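Local coordinates for putative cytochrome C (Sinorhizobium meliloti, PDB 4PWA), which probably carries electrons as a small c-type cytochrome with a covalently bound heme c, serving electron transfer in bacterial sulfite oxidation, at residues C21-D29 / G34-E42. Residues are numbered along the deposited sequence; the frame is centred on the assembly and turned at random.
Sequences CALCHTLAD and GEVGPNLDE. With HEC (heme c), chain E.
His25 and Pro38 meet across the proximal side of a class I cytochrome c heme, where the CXXCH motif (Cys21, Cys24, His25) packs against the loop and helix start of 34-42. Cys21 and Cys24 tie the porphyrin down through thioether bonds, and His25 NE2 binds the iron opposite Met61. The other ring nitrogen, ND1, donates to Pro38 O at 2.9 Å, with the carbonyl oxygen in the ring plane; this bond fixes the imidazole's rotation and would probably strengthen it as a ligand. Leu40 suits its place because its fork lets CD1 cover the imidazole off-centre, a CH-pi contact 4.2 Å from the ring centroid, while CD2 packs on the heme methyl CMA. Packing is tight too at the glycines: a side chain on Gly34 would strike the backbone of Leu23 and Cys24, and one on Gly37 the porphyrin. Gly37 N gives Cys24 O a nearly straight bond (172°). Thr26 OG1 donates to Gly34 O at 2.8 Å, and a water satisfies Thr26 N while donating to Gly34 O and Gly37 O.

The side at Leu23 and Glu35 is thinly packed by the partner segment and partly met by neighbouring subunits, Leu23 lying on Val33 of another chain. At Asn39, the N-cap of helix 40-43, CG stands anti to the backbone N (chi1 -177°) and brings the amide across the Thr26 side chain; OD1 accepts from Asp41 N at 2.7 Å. An alanine here removes the OD1 acceptor and is likely to leave Asp41 N without its cap and Thr26 CG2 less covered. Asp41, its carboxylate turned toward the backbone just past strand 26-27, uses the syn lone pair of OD2 to accept from Ala28 N at 2.7 Å.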
# COMPACT_ATOMS: atom_id res chain seq x y z
N CYS A 21 8.29 -2.59 11.85
CA CYS A 21 6.97 -3.17 12.13
C CYS A 21 5.90 -2.45 11.34
O CYS A 21 5.00 -3.09 10.81
CB CYS A 21 6.59 -3.06 13.61
SG CYS A 21 7.86 -3.49 14.78
N ALA A 22 6.01 -1.11 11.28
CA ALA A 22 5.04 -0.25 10.59
C ALA A 22 4.89 -0.55 9.11
O ALA A 22 3.85 -0.27 8.53
CB ALA A 22 5.40 1.24 10.77
N LEU A 23 5.94 -1.09 8.49
CA LEU A 23 5.87 -1.45 7.06
C LEU A 23 5.01 -2.69 6.82
O LEU A 23 4.41 -2.82 5.76
CB LEU A 23 7.28 -1.66 6.47
CG LEU A 23 8.21 -0.44 6.37
CD1 LEU A 23 9.58 -0.80 5.75
CD2 LEU A 23 7.57 0.66 5.57
N CYS A 24 4.95 -3.59 7.79
CA CYS A 24 4.18 -4.83 7.65
C CYS A 24 2.82 -4.76 8.37
O CYS A 24 1.86 -5.43 7.98
CB CYS A 24 5.00 -6.03 8.17
SG CYS A 24 6.40 -6.69 7.12
N HIS A 25 2.72 -3.93 9.41
CA HIS A 25 1.54 -3.94 10.28
C HIS A 25 0.80 -2.61 10.34
O HIS A 25 1.42 -1.54 10.25
CB HIS A 25 1.96 -4.28 11.70
CG HIS A 25 2.31 -5.72 11.89
ND1 HIS A 25 1.35 -6.70 12.04
CD2 HIS A 25 3.51 -6.34 11.95
CE1 HIS A 25 1.95 -7.86 12.20
NE2 HIS A 25 3.26 -7.67 12.15
N THR A 26 -0.51 -2.69 10.52
CA THR A 26 -1.34 -1.52 10.78
C THR A 26 -1.46 -1.30 12.29
O THR A 26 -1.75 -2.23 13.03
CB THR A 26 -2.73 -1.65 10.14
OG1 THR A 26 -2.60 -1.63 8.72
CG2 THR A 26 -3.65 -0.48 10.56
N LEU A 27 -1.22 -0.06 12.71
CA LEU A 27 -1.36 0.36 14.09
C LEU A 27 -1.59 1.87 14.13
O LEU A 27 -0.69 2.65 13.89
CB LEU A 27 -0.10 -0.02 14.88
CG LEU A 27 -0.17 0.23 16.39
CD1 LEU A 27 -1.06 -0.82 17.04
CD2 LEU A 27 1.23 0.26 17.01
N ALA A 28 -2.81 2.26 14.46
CA ALA A 28 -3.24 3.65 14.38
C ALA A 28 -2.36 4.61 15.18
O ALA A 28 -2.01 5.67 14.69
CB ALA A 28 -4.71 3.77 14.82
N ASP A 29 -1.98 4.24 16.40
CA ASP A 29 -1.22 5.16 17.26
C ASP A 29 0.05 5.62 16.56
O ASP A 29 0.45 6.76 16.68
CB ASP A 29 -0.90 4.51 18.60
CG ASP A 29 -0.09 5.43 19.51
OD1 ASP A 29 1.16 5.48 19.37
OD2 ASP A 29 -0.69 6.08 20.40
N GLY A 34 0.72 -0.72 7.29
CA GLY A 34 1.29 -1.88 6.63
C GLY A 34 0.24 -2.96 6.49
O GLY A 34 -0.62 -3.11 7.35
N GLU A 35 0.32 -3.71 5.39
CA GLU A 35 -0.72 -4.66 4.98
C GLU A 35 -0.23 -6.11 4.89
O GLU A 35 -1.02 -6.98 4.53
CB GLU A 35 -1.26 -4.26 3.61
CG GLU A 35 -1.76 -2.82 3.49
CD GLU A 35 -2.17 -2.47 2.07
OE1 GLU A 35 -2.23 -3.39 1.23
OE2 GLU A 35 -2.43 -1.28 1.79
N VAL A 36 1.04 -6.36 5.21
CA VAL A 36 1.66 -7.68 5.03
C VAL A 36 1.20 -8.68 6.08
O VAL A 36 0.92 -9.83 5.76
CB VAL A 36 3.20 -7.60 5.03
CG1 VAL A 36 3.81 -8.98 4.96
CG2 VAL A 36 3.71 -6.71 3.86
N GLY A 37 1.13 -8.24 7.32
CA GLY A 37 0.59 -9.06 8.42
C GLY A 37 -0.67 -8.47 9.03
O GLY A 37 -1.20 -7.49 8.53
N PRO A 38 -1.15 -9.06 10.13
CA PRO A 38 -2.45 -8.66 10.66
C PRO A 38 -2.50 -7.24 11.23
O PRO A 38 -1.50 -6.72 11.75
CB PRO A 38 -2.72 -9.71 11.76
CG PRO A 38 -1.40 -10.28 12.10
CD PRO A 38 -0.64 -10.26 10.81
N ASN A 39 -3.67 -6.63 11.14
CA ASN A 39 -3.92 -5.34 11.73
C ASN A 39 -3.83 -5.51 13.23
O ASN A 39 -4.61 -6.25 13.80
CB ASN A 39 -5.30 -4.81 11.31
CG ASN A 39 -5.59 -3.43 11.84
OD1 ASN A 39 -4.98 -2.99 12.81
ND2 ASN A 39 -6.52 -2.74 11.21
N LEU A 40 -2.86 -4.85 13.85
CA LEU A 40 -2.66 -4.99 15.29
C LEU A 40 -3.74 -4.26 16.10
O LEU A 40 -3.97 -4.59 17.27
CB LEU A 40 -1.26 -4.52 15.70
CG LEU A 40 -0.08 -5.33 15.10
CD1 LEU A 40 1.26 -4.74 15.51
CD2 LEU A 40 -0.16 -6.84 15.46
N ASP A 41 -4.42 -3.30 15.48
CA ASP A 41 -5.59 -2.68 16.12
C ASP A 41 -6.77 -3.65 16.17
O ASP A 41 -7.67 -3.50 17.00
CB ASP A 41 -6.01 -1.41 15.37
CG ASP A 41 -4.96 -0.30 15.45
OD1 ASP A 41 -4.30 -0.14 16.51
OD2 ASP A 41 -4.81 0.43 14.44
N GLU A 42 -6.74 -4.65 15.29
CA GLU A 42 -7.75 -5.71 15.28
C GLU A 42 -7.35 -6.85 16.21
O GLU A 42 -8.17 -7.36 16.96
CB GLU A 42 -7.93 -6.22 13.85
CG GLU A 42 -8.88 -7.41 13.69
CD GLU A 42 -10.33 -7.10 14.00
OE1 GLU A 42 -10.69 -5.94 14.34
OE2 GLU A 42 -11.13 -8.06 13.91
FE HEC E . 4.65 -9.03 12.68
CHA HEC E . 2.43 -11.57 13.14
CHB HEC E . 4.05 -7.86 15.78
CHC HEC E . 7.25 -6.88 12.32
CHD HEC E . 4.74 -9.65 9.34
NA HEC E . 3.51 -9.63 14.19
C1A HEC E . 2.60 -10.67 14.16
C2A HEC E . 1.86 -10.67 15.41
C3A HEC E . 2.29 -9.64 16.14
C4A HEC E . 3.33 -8.96 15.37
CMA HEC E . 1.77 -9.25 17.53
CAA HEC E . 0.77 -11.68 15.80
CBA HEC E . 1.47 -12.97 16.21
CGA HEC E . 0.48 -13.98 16.75
O1A HEC E . 0.71 -14.46 17.89
O2A HEC E . -0.52 -14.32 16.05
NB HEC E . 5.48 -7.65 13.82
C1B HEC E . 5.14 -7.35 15.11
C2B HEC E . 6.15 -6.47 15.66
C3B HEC E . 6.99 -6.17 14.69
C4B HEC E . 6.62 -6.93 13.53
CMB HEC E . 6.13 -5.80 17.05
CAB HEC E . 8.22 -5.24 14.80
CBB HEC E . 9.32 -5.82 15.70
NC HEC E . 5.75 -8.36 11.11
C1C HEC E . 6.83 -7.51 11.17
C2C HEC E . 7.61 -7.61 9.95
C3C HEC E . 6.79 -8.19 9.05
C4C HEC E . 5.69 -8.78 9.82
CMC HEC E . 8.67 -6.55 9.63
CAC HEC E . 6.97 -8.43 7.52
CBC HEC E . 8.31 -8.29 6.77
ND HEC E . 3.73 -10.39 11.45
C1D HEC E . 3.93 -10.46 10.08
C2D HEC E . 3.16 -11.55 9.52
C3D HEC E . 2.43 -12.16 10.70
C4D HEC E . 2.83 -11.37 11.85
CMD HEC E . 3.08 -11.97 8.04
CAD HEC E . 1.45 -13.36 10.66
CBD HEC E . 2.12 -14.58 11.26
CGD HEC E . 1.29 -15.80 11.00
O1D HEC E . 0.28 -16.00 11.74
O2D HEC E . 1.64 -16.59 10.07
O HOH W 1 -1.79 -4.82 8.90
O HOH W 2 -2.93 1.89 17.75